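Local coordinates for protein citrate synthase (Metallosphaera sedula, PDB 6ABX) that probably catalyses the condensation of acetyl-CoA with oxaloacetate and water to give citrate and CoA, a step of the tricarboxylic acid cycle, at residues D260-I265 and Y303-F308; T18-E23 and H253-T258; R281-A286 and S310-Y315. All coordinates share one frame; numbering follows the deposited sequence.

Interaction 1. Residues D260-I265 and Y303-F308. With FLC (citrate anion), chain C.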
loop_
_atom_site.group_PDB
_atom_site.type_symbol
_atom_site.label_atom_id
_atom_site.label_comp_id
_atom_site.label_asym_id
_atom_site.label_seq_id
_atom_site.Cartn_x
_atom_site.Cartn_y
_atom_site.Cartn_z
ATOM N N ASP A 260 -27.631 -4.047 -5.651
ATOM C CA ASP A 260 -26.699 -2.941 -5.468
ATOM C C ASP A 260 -27.229 -1.745 -6.253
ATOM O O ASP A 260 -27.507 -1.829 -7.433
ATOM C CB ASP A 260 -25.325 -3.402 -5.930
ATOM C CG ASP A 260 -24.161 -2.436 -5.867
ATOM O OD1 ASP A 260 -24.368 -1.204 -5.811
ATOM O OD2 ASP A 260 -23.040 -2.953 -5.817
ATOM N N PRO A 261 -27.359 -0.539 -5.664
ATOM C CA PRO A 261 -27.894 0.591 -6.425
ATOM C C PRO A 261 -27.040 0.946 -7.650
ATOM O O PRO A 261 -27.578 1.412 -8.667
ATOM C CB PRO A 261 -27.827 1.763 -5.434
ATOM C CG PRO A 261 -26.877 1.302 -4.349
ATOM C CD PRO A 261 -27.026 -0.207 -4.278
ATOM N N ARG A 262 -25.730 0.685 -7.546
ATOM C CA ARG A 262 -24.818 0.972 -8.661
ATOM C C ARG A 262 -25.127 0.021 -9.817
ATOM O O ARG A 262 -25.073 0.411 -11.001
ATOM C CB ARG A 262 -23.368 0.859 -8.202
ATOM C CG ARG A 262 -22.977 1.793 -7.062
ATOM C CD ARG A 262 -21.633 1.470 -6.462
ATOM N NE ARG A 262 -21.670 0.177 -5.786
ATOM C CZ ARG A 262 -20.613 -0.409 -5.243
ATOM N NH1 ARG A 262 -20.713 -1.662 -4.813
ATOM N NH2 ARG A 262 -19.444 0.213 -5.226
ATOM N N ALA A 263 -25.503 -1.229 -9.511
ATOM C CA ALA A 263 -25.909 -2.179 -10.550
ATOM C C ALA A 263 -27.214 -1.752 -11.238
ATOM O O ALA A 263 -27.376 -1.903 -12.450
ATOM C CB ALA A 263 -26.065 -3.593 -9.981
ATOM N N LYS A 264 -28.171 -1.290 -10.444
ATOM C CA LYS A 264 -29.458 -0.826 -10.978
ATOM C C LYS A 264 -29.214 0.312 -11.962
ATOM O O LYS A 264 -29.815 0.377 -13.049
ATOM C CB LYS A 264 -30.320 -0.354 -9.825
ATOM C CG LYS A 264 -31.712 0.112 -10.207
ATOM C CD LYS A 264 -32.649 0.062 -8.994
ATOM C CE LYS A 264 -33.340 -1.286 -8.852
ATOM N NZ LYS A 264 -34.796 -1.129 -8.606
ATOM N N ILE A 265 -28.323 1.233 -11.578
ATOM C CA ILE A 265 -28.091 2.408 -12.401
ATOM C C ILE A 265 -27.372 2.000 -13.684
ATOM O O ILE A 265 -27.736 2.416 -14.798
ATOM C CB ILE A 265 -27.328 3.502 -11.626
ATOM C CG1 ILE A 265 -28.172 4.028 -10.465
ATOM C CG2 ILE A 265 -26.884 4.587 -12.556
ATOM C CD1 ILE A 265 -27.411 4.838 -9.473
ATOM N N TYR A 303 -27.700 -10.929 -4.369
ATOM C CA TYR A 303 -28.265 -10.089 -5.456
ATOM C C TYR A 303 -27.145 -9.561 -6.346
ATOM O O TYR A 303 -25.973 -9.650 -5.975
ATOM C CB TYR A 303 -29.059 -8.899 -4.901
ATOM C CG TYR A 303 -30.438 -9.244 -4.387
ATOM C CD1 TYR A 303 -31.549 -9.209 -5.216
ATOM C CD2 TYR A 303 -30.621 -9.608 -3.064
ATOM C CE1 TYR A 303 -32.814 -9.524 -4.739
ATOM C CE2 TYR A 303 -31.874 -9.950 -2.577
ATOM C CZ TYR A 303 -32.977 -9.892 -3.412
ATOM O OH TYR A 303 -34.219 -10.212 -2.933
ATOM N N PRO A 304 -27.446 -9.036 -7.537
ATOM C CA PRO A 304 -26.399 -8.537 -8.418
ATOM C C PRO A 304 -25.656 -7.399 -7.724
ATOM O O PRO A 304 -26.281 -6.517 -7.127
ATOM C CB PRO A 304 -27.096 -8.076 -9.676
ATOM C CG PRO A 304 -28.457 -8.730 -9.596
ATOM C CD PRO A 304 -28.762 -8.879 -8.142
ATOM N N ASN A 305 -24.335 -7.463 -7.848
ATOM C CA ASN A 305 -23.371 -6.464 -7.384
ATOM C C ASN A 305 -23.047 -5.526 -8.561
ATOM O O ASN A 305 -23.337 -5.808 -9.709
ATOM C CB ASN A 305 -22.090 -7.175 -6.935
ATOM C CG ASN A 305 -21.160 -6.271 -6.154
ATOM O OD1 ASN A 305 -21.587 -5.637 -5.184
ATOM N ND2 ASN A 305 -19.909 -6.172 -6.584
ATOM N N VAL A 306 -22.359 -4.426 -8.264
ATOM C CA VAL A 306 -21.945 -3.491 -9.331
ATOM C C VAL A 306 -21.168 -4.219 -10.443
ATOM O O VAL A 306 -21.322 -3.884 -11.622
ATOM C CB VAL A 306 -21.128 -2.347 -8.688
ATOM C CG1 VAL A 306 -19.900 -2.838 -7.930
ATOM C CG2 VAL A 306 -20.804 -1.264 -9.689
ATOM N N ASP A 307 -20.319 -5.184 -10.078
ATOM C CA ASP A 307 -19.517 -5.836 -11.091
ATOM C C ASP A 307 -20.281 -6.887 -11.906
ATOM O O ASP A 307 -19.660 -7.489 -12.783
ATOM C CB ASP A 307 -18.241 -6.494 -10.571
ATOM C CG ASP A 307 -18.388 -7.418 -9.381
ATOM O OD1 ASP A 307 -19.513 -7.820 -9.084
ATOM O OD2 ASP A 307 -17.325 -7.697 -8.733
ATOM N N PHE A 308 -21.603 -7.051 -11.723
ATOM C CA PHE A 308 -22.354 -7.828 -12.670
ATOM C C PHE A 308 -22.378 -7.153 -14.041
ATOM O O PHE A 308 -22.280 -7.827 -15.088
ATOM C CB PHE A 308 -23.760 -8.048 -12.129
ATOM C CG PHE A 308 -24.557 -9.039 -12.930
ATOM C CD1 PHE A 308 -24.334 -10.393 -12.764
ATOM C CD2 PHE A 308 -25.462 -8.620 -13.886
ATOM C CE1 PHE A 308 -25.094 -11.321 -13.468
ATOM C CE2 PHE A 308 -26.193 -9.548 -14.624
ATOM C CZ PHE A 308 -25.967 -10.900 -14.434
HETATM C CAC FLC C . -16.580 -2.981 -0.746
HETATM C CA FLC C . -16.331 -3.706 -2.032
HETATM C CB FLC C . -17.056 -3.520 -3.339
HETATM C CBC FLC C . -17.812 -4.617 -4.086
HETATM C CG FLC C . -16.674 -2.629 -4.317
HETATM C CGC FLC C . -16.156 -1.393 -3.717
HETATM O OA1 FLC C . -16.070 -3.688 0.197
HETATM O OA2 FLC C . -17.084 -1.781 -0.640
HETATM O OB1 FLC C . -17.511 -5.822 -3.896
HETATM O OB2 FLC C . -18.656 -4.349 -4.990
HETATM O OG1 FLC C . -15.116 -1.219 -3.085
HETATM O OG2 FLC C . -16.871 -0.545 -4.070
HETATM O OHB FLC C . -18.247 -2.763 -2.902
#
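Asp260 caps the N-terminus of the helix that starts at Pro261 and ties it to the loop of Asn305 and Val306, illustrating how a capping residue can also build a ligand site. The tight side lies around its carboxylate. With CG anti to the backbone N (chi1 179°), the group reaches the guanidinium of Arg262, which grips it side-on: NE gives a nearly straight bond to the syn lone pair of OD1 (3.0 Å), and NH1 forms a salt bridge to OD2 (2.8 Å). OD1 also takes the capping bond from Arg262 N. Val306 N comes to OD2 from above the carboxylate plane (2.9 Å), and Asp260 N reaches Pro304 O. Four donors thus hold the buried carboxylate, fixing its rotation and, in turn, that of Arg262. CG1 of Val306 lies over one face of the guanidinium, 3.4 Å from NH1. Packing is looser along the helix, where Ala263 brings just its CB to Asn305 O, and the following Lys264 is exposed. The arginine so held faces citrate: NH2 gives OG2 a sound bond (2.9 Å), while NH1 adds weak ones to OHB and OB2. His179 and Arg332, with Arg351 of the second subunit, also hydrogen-bond this anion. Asn305 ND2 gives one N-H, in the amide plane, to OD1 of Asp307 (a predicted active-site residue), and the other to citrate OB2, at 2.7 Å.

Interaction 2. Residues T18-E23 and H253-T258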
loop_
_atom_site.group_PDB
_atom_site.type_symbol
_atom_site.label_atom_id
_atom_site.label_comp_id
_atom_site.label_asym_id
_atom_site.label_seq_id
_atom_site.Cartn_x
_atom_site.Cartn_y
_atom_site.Cartn_z
ATOM N N THR A 18 -19.367 9.184 2.468
ATOM C CA THR A 18 -20.206 8.201 1.840
ATOM C C THR A 18 -20.997 7.456 2.919
ATOM O O THR A 18 -20.444 7.106 3.972
ATOM C CB THR A 18 -19.386 7.222 1.005
ATOM O OG1 THR A 18 -18.733 8.019 0.013
ATOM C CG2 THR A 18 -20.246 6.121 0.427
ATOM N N TYR A 19 -22.295 7.321 2.676
ATOM C CA TYR A 19 -23.143 6.441 3.489
ATOM C C TYR A 19 -23.715 5.345 2.607
ATOM O O TYR A 19 -24.353 5.654 1.590
ATOM C CB TYR A 19 -24.308 7.210 4.113
ATOM C CG TYR A 19 -25.260 6.332 4.854
ATOM C CD1 TYR A 19 -24.826 5.635 5.967
ATOM C CD2 TYR A 19 -26.552 6.134 4.408
ATOM C CE1 TYR A 19 -25.658 4.759 6.625
ATOM C CE2 TYR A 19 -27.407 5.260 5.069
ATOM C CZ TYR A 19 -26.962 4.614 6.206
ATOM O OH TYR A 19 -27.751 3.716 6.854
ATOM N N ILE A 20 -23.582 4.085 3.057
ATOM C CA ILE A 20 -24.187 2.932 2.436
ATOM C C ILE A 20 -25.347 2.454 3.297
ATOM O O ILE A 20 -25.120 2.206 4.493
ATOM C CB ILE A 20 -23.156 1.797 2.276
ATOM C CG1 ILE A 20 -21.947 2.240 1.449
ATOM C CG2 ILE A 20 -23.834 0.562 1.713
ATOM C CD1 ILE A 20 -20.731 1.369 1.611
ATOM N N ASP A 21 -26.528 2.360 2.691
ATOM C CA ASP A 21 -27.694 1.725 3.298
ATOM C C ASP A 21 -27.829 0.319 2.712
ATOM O O ASP A 21 -28.388 0.172 1.638
ATOM C CB ASP A 21 -28.949 2.569 3.100
ATOM C CG ASP A 21 -30.095 2.130 3.992
ATOM O OD1 ASP A 21 -30.179 0.895 4.288
ATOM O OD2 ASP A 21 -30.917 3.017 4.353
ATOM N N GLY A 22 -27.211 -0.657 3.391
ATOM C CA GLY A 22 -27.140 -2.029 2.914
ATOM C C GLY A 22 -28.520 -2.668 2.835
ATOM O O GLY A 22 -28.867 -3.401 1.893
ATOM N N GLU A 23 -29.361 -2.318 3.802
ATOM C CA GLU A 23 -30.702 -2.882 3.905
ATOM C C GLU A 23 -31.573 -2.486 2.719
ATOM O O GLU A 23 -32.281 -3.312 2.153
ATOM C CB GLU A 23 -31.372 -2.387 5.190
ATOM C CG GLU A 23 -30.960 -3.151 6.419
ATOM C CD GLU A 23 -31.673 -4.482 6.530
ATOM O OE1 GLU A 23 -30.987 -5.493 6.752
ATOM O OE2 GLU A 23 -32.910 -4.500 6.366
ATOM N N HIS A 253 -23.045 -9.733 -1.988
ATOM C CA HIS A 253 -22.336 -8.637 -1.373
ATOM C C HIS A 253 -22.237 -8.975 0.114
ATOM O O HIS A 253 -23.135 -9.581 0.725
ATOM C CB HIS A 253 -22.986 -7.262 -1.679
ATOM C CG HIS A 253 -22.022 -6.112 -1.700
ATOM N ND1 HIS A 253 -22.059 -5.129 -2.678
ATOM C CD2 HIS A 253 -20.965 -5.793 -0.910
ATOM C CE1 HIS A 253 -21.088 -4.256 -2.471
ATOM N NE2 HIS A 253 -20.406 -4.634 -1.392
ATOM N N ARG A 254 -21.104 -8.586 0.672
ATOM C CA ARG A 254 -20.951 -8.522 2.070
ATOM C C ARG A 254 -21.860 -7.403 2.618
ATOM O O ARG A 254 -22.132 -7.434 3.797
ATOM C CB ARG A 254 -19.456 -8.372 2.381
ATOM C CG ARG A 254 -18.572 -9.423 1.706
ATOM C CD ARG A 254 -17.187 -9.612 2.322
ATOM N NE ARG A 254 -16.405 -10.611 1.597
ATOM C CZ ARG A 254 -15.537 -11.461 2.148
ATOM N NH1 ARG A 254 -15.284 -11.412 3.444
ATOM N NH2 ARG A 254 -14.937 -12.371 1.398
ATOM N N ILE A 255 -22.418 -6.500 1.778
ATOM C CA ILE A 255 -23.020 -5.240 2.295
ATOM C C ILE A 255 -24.484 -5.052 1.860
ATOM O O ILE A 255 -25.366 -4.874 2.700
ATOM C CB ILE A 255 -22.157 -4.015 1.926
ATOM C CG1 ILE A 255 -20.790 -4.058 2.620
ATOM C CG2 ILE A 255 -22.909 -2.734 2.262
ATOM C CD1 ILE A 255 -19.644 -3.601 1.754
ATOM N N TYR A 256 -24.782 -5.055 0.558
ATOM C CA TYR A 256 -26.153 -4.835 0.151
ATOM C C TYR A 256 -26.963 -6.111 0.332
ATOM O O TYR A 256 -26.504 -7.178 -0.042
ATOM C CB TYR A 256 -26.248 -4.318 -1.290
ATOM C CG TYR A 256 -25.655 -2.949 -1.451
ATOM C CD1 TYR A 256 -26.294 -1.836 -0.946
ATOM C CD2 TYR A 256 -24.496 -2.759 -2.165
ATOM C CE1 TYR A 256 -25.743 -0.574 -1.063
ATOM C CE2 TYR A 256 -23.926 -1.511 -2.288
ATOM C CZ TYR A 256 -24.567 -0.409 -1.755
ATOM O OH TYR A 256 -24.007 0.821 -1.870
ATOM N N LYS A 257 -28.175 -5.954 0.878
ATOM C CA LYS A 257 -29.067 -7.081 1.113
ATOM C C LYS A 257 -30.222 -7.004 0.117
ATOM O O LYS A 257 -31.247 -7.623 0.290
ATOM C CB LYS A 257 -29.443 -7.077 2.602
ATOM C CG LYS A 257 -28.302 -7.502 3.533
ATOM C CD LYS A 257 -27.421 -8.617 2.952
ATOM C CE LYS A 257 -26.224 -9.036 3.783
ATOM N NZ LYS A 257 -25.545 -7.886 4.432
ATOM N N THR A 258 -29.984 -6.256 -0.965
ATOM C CA THR A 258 -30.841 -6.125 -2.085
ATOM C C THR A 258 -29.947 -5.757 -3.279
ATOM O O THR A 258 -28.721 -5.775 -3.158
ATOM C CB THR A 258 -31.945 -5.107 -1.790
ATOM O OG1 THR A 258 -32.931 -5.280 -2.814
ATOM C CG2 THR A 258 -31.415 -3.693 -1.736
#
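Gly22 O is gripped by adjoining backbone atoms: Lys257 N donates a nearly straight bond to it (2.8 Å, 169°), arriving above the carbonyl plane, and CA of Tyr256 adds a CA-H...O contact. A reciprocal contact runs from Gly22 CA to Ile255 O (3.4 Å), which a glycine allows. Beyond this backbone clasp the fit is apolar. Ile20 turns its CG2 branch to the loop, anti to the backbone N while CG1 lies beside that N (chi1 -58°), and this methyl meets CG2 of Ile255 at 3.5 Å, a tight approach. The same methyl touches the Tyr256 ring, 3.6 Å from CE1, while Asp21 O lies at the ring edge. The phenol oxygen, beside the same methyl, hydrogen-bonds NE2 of His179. A leucine in place of Tyr256 would probably leave His179 without that hydroxyl partner and Ile20 without the flat ring beside its methyl. Arg351 of the second subunit packs against both Ile20 and Ile255. The end of strand 18-21 and the turn after it thus back the loop of His253, which binds oxaloacetate and is predicted to be catalytic, consistent with a flank of the citrate synthase active site.

Interaction 3. Residues R281-A286 and S310-Y315; sequences RLFEIA and SGLVFY
Leu312 is the bump that organises this antiparallel helix pair, an example of how one branched side chain can span a wide gap. The two axes run at 172° and come no closer than 11.1 Å, so large residues must fill the space between them. CG of Leu312 stands anti to the backbone N (chi1 174°), which carries the fork of the side chain across to the other helix, into a hollow formed by Leu282, Phe283 and Ala286. There the two methyls part. CD2 settles over the centre of the Phe283 ring, 3.5 Å from the centroid and only 2° off the normal, a CH-pi contact over the face; CB of Ala286 lies 4.1 Å from CD2. CD1 goes to Leu282, whose CB is 3.8 Å away. At the rim of the same phenyl ring, near its plane, CG2 of Val313 meets CZ, so one turn of helix 310-316 touches both face and edge. Farther along, Leu282 CD1 reaches CE2 of Tyr315 (3.9 Å), the two side chains crossing at about a right angle, while the tyrosine hydroxyl continues to Glu278. Helix 220-228 adjoins the pair through Ala286 and Tyr315, helix 163-174 takes up Val313 and Phe314, and Ala270 at the end of helix 261-270 packs on Phe283.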
loop_
_atom_site.group_PDB
_atom_site.type_symbol
_atom_site.label_atom_id
_atom_site.label_comp_id
_atom_site.label_asym_id
_atom_site.label_seq_id
_atom_site.Cartn_x
_atom_site.Cartn_y
_atom_site.Cartn_z
ATOM N N ARG A 281 -26.111 -9.110 -27.688
ATOM C CA ARG A 281 -26.164 -10.508 -27.311
ATOM C C ARG A 281 -25.712 -10.638 -25.852
ATOM O O ARG A 281 -26.379 -11.277 -25.013
ATOM C CB ARG A 281 -25.261 -11.290 -28.260
ATOM C CG ARG A 281 -25.186 -12.786 -28.006
ATOM C CD ARG A 281 -24.624 -13.536 -29.205
ATOM N NE ARG A 281 -23.307 -13.067 -29.631
ATOM C CZ ARG A 281 -22.139 -13.322 -29.008
ATOM N NH1 ARG A 281 -21.014 -13.097 -29.652
ATOM N NH2 ARG A 281 -22.075 -13.768 -27.758
ATOM N N LEU A 282 -24.589 -9.996 -25.537
ATOM C CA LEU A 282 -24.016 -10.107 -24.203
ATOM C C LEU A 282 -24.925 -9.482 -23.161
ATOM O O LEU A 282 -25.027 -10.016 -22.027
ATOM C CB LEU A 282 -22.599 -9.522 -24.143
ATOM C CG LEU A 282 -21.499 -10.296 -24.860
ATOM C CD1 LEU A 282 -20.187 -9.532 -24.779
ATOM C CD2 LEU A 282 -21.285 -11.676 -24.268
ATOM N N PHE A 283 -25.619 -8.393 -23.496
ATOM C CA PHE A 283 -26.589 -7.832 -22.591
ATOM C C PHE A 283 -27.823 -8.731 -22.413
ATOM O O PHE A 283 -28.353 -8.777 -21.316
ATOM C CB PHE A 283 -27.024 -6.430 -23.023
ATOM C CG PHE A 283 -26.124 -5.372 -22.449
ATOM C CD1 PHE A 283 -26.346 -4.913 -21.160
ATOM C CD2 PHE A 283 -25.054 -4.870 -23.176
ATOM C CE1 PHE A 283 -25.499 -3.962 -20.621
ATOM C CE2 PHE A 283 -24.200 -3.927 -22.625
ATOM C CZ PHE A 283 -24.438 -3.475 -21.349
ATOM N N GLU A 284 -28.309 -9.333 -23.494
ATOM C CA GLU A 284 -29.435 -10.294 -23.412
ATOM C C GLU A 284 -29.050 -11.413 -22.438
ATOM O O GLU A 284 -29.851 -11.755 -21.531
ATOM C CB GLU A 284 -29.769 -10.837 -24.801
ATOM C CG GLU A 284 -30.370 -9.774 -25.706
ATOM C CD GLU A 284 -30.597 -10.145 -27.165
ATOM O OE1 GLU A 284 -30.204 -11.262 -27.578
ATOM O OE2 GLU A 284 -31.159 -9.298 -27.896
ATOM N N ILE A 285 -27.842 -11.947 -22.628
ATOM C CA ILE A 285 -27.294 -12.997 -21.735
ATOM C C ILE A 285 -27.299 -12.516 -20.291
ATOM O O ILE A 285 -27.800 -13.196 -19.379
ATOM C CB ILE A 285 -25.917 -13.467 -22.205
ATOM C CG1 ILE A 285 -26.014 -14.213 -23.531
ATOM C CG2 ILE A 285 -25.223 -14.273 -21.118
ATOM C CD1 ILE A 285 -24.702 -14.473 -24.179
ATOM N N ALA A 286 -26.735 -11.323 -20.025
ATOM C CA ALA A 286 -26.618 -10.831 -18.677
ATOM C C ALA A 286 -27.998 -10.681 -18.002
ATOM O O ALA A 286 -28.209 -11.020 -16.827
ATOM C CB ALA A 286 -25.854 -9.509 -18.714
ATOM N N SER A 310 -20.656 -3.864 -14.665
ATOM C CA SER A 310 -19.599 -2.844 -14.931
ATOM C C SER A 310 -18.654 -3.332 -16.022
ATOM O O SER A 310 -18.350 -2.579 -16.972
ATOM C CB SER A 310 -18.868 -2.462 -13.709
ATOM O OG SER A 310 -18.176 -3.577 -13.157
ATOM N N GLY A 311 -18.162 -4.576 -15.905
ATOM C CA GLY A 311 -17.221 -5.054 -16.913
ATOM C C GLY A 311 -17.797 -5.033 -18.326
ATOM O O GLY A 311 -17.141 -4.616 -19.280
ATOM N N LEU A 312 -19.054 -5.441 -18.485
ATOM C CA LEU A 312 -19.724 -5.438 -19.771
ATOM C C LEU A 312 -19.872 -4.026 -20.346
ATOM O O LEU A 312 -19.631 -3.783 -21.530
ATOM C CB LEU A 312 -21.073 -6.154 -19.607
ATOM C CG LEU A 312 -21.983 -6.121 -20.826
ATOM C CD1 LEU A 312 -21.248 -6.653 -22.035
ATOM C CD2 LEU A 312 -23.235 -6.928 -20.540
ATOM N N VAL A 313 -20.209 -3.057 -19.489
ATOM C CA VAL A 313 -20.307 -1.635 -19.905
ATOM C C VAL A 313 -18.948 -1.107 -20.380
ATOM O O VAL A 313 -18.886 -0.528 -21.444
ATOM C CB VAL A 313 -20.895 -0.771 -18.776
ATOM C CG1 VAL A 313 -20.715 0.717 -19.027
ATOM C CG2 VAL A 313 -22.359 -1.112 -18.543
ATOM N N PHE A 314 -17.882 -1.364 -19.632
ATOM C CA PHE A 314 -16.541 -0.881 -20.030
ATOM C C PHE A 314 -16.072 -1.595 -21.305
ATOM O O PHE A 314 -15.473 -0.990 -22.185
ATOM C CB PHE A 314 -15.567 -1.048 -18.872
ATOM C CG PHE A 314 -15.813 -0.038 -17.782
ATOM C CD1 PHE A 314 -15.789 1.312 -18.051
ATOM C CD2 PHE A 314 -16.020 -0.441 -16.479
ATOM C CE1 PHE A 314 -16.024 2.245 -17.048
ATOM C CE2 PHE A 314 -16.252 0.504 -15.480
ATOM C CZ PHE A 314 -16.307 1.835 -15.783
ATOM N N TYR A 315 -16.378 -2.895 -21.435
ATOM C CA TYR A 315 -16.081 -3.632 -22.653
ATOM C C TYR A 315 -16.820 -3.020 -23.851
ATOM O O TYR A 315 -16.230 -2.898 -24.948
ATOM C CB TYR A 315 -16.412 -5.118 -22.458
ATOM C CG TYR A 315 -16.197 -5.976 -23.679
ATOM C CD1 TYR A 315 -14.915 -6.230 -24.133
ATOM C CD2 TYR A 315 -17.243 -6.573 -24.348
ATOM C CE1 TYR A 315 -14.681 -7.015 -25.251
ATOM C CE2 TYR A 315 -17.032 -7.358 -25.484
ATOM C CZ TYR A 315 -15.747 -7.578 -25.930
ATOM O OH TYR A 315 -15.475 -8.372 -27.013
#

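The three contacts are consistent with an active site backed by helix packing. Interactions 1 and 2 have centres about 11 Å apart and touch directly, Arg262 against His253 and Pro261 against Tyr256; the loop 253-258 leads into helix 261-270. The centre of interaction 3 is about 13 Å from that of interaction 1, which it meets where Phe308 packs on Ala286, and about 23 Å from that of interaction 2. In sequence, interaction 2 closes before the others open, whereas 1 and 3 alternate: 260-265, 281-286, 303-308, 310-315. The loop bearing Asn305 and Asp307 joins helix 277-297 to helix 310-316, so the helices of interaction 3 hold both ends of a loop reaching the citrate site.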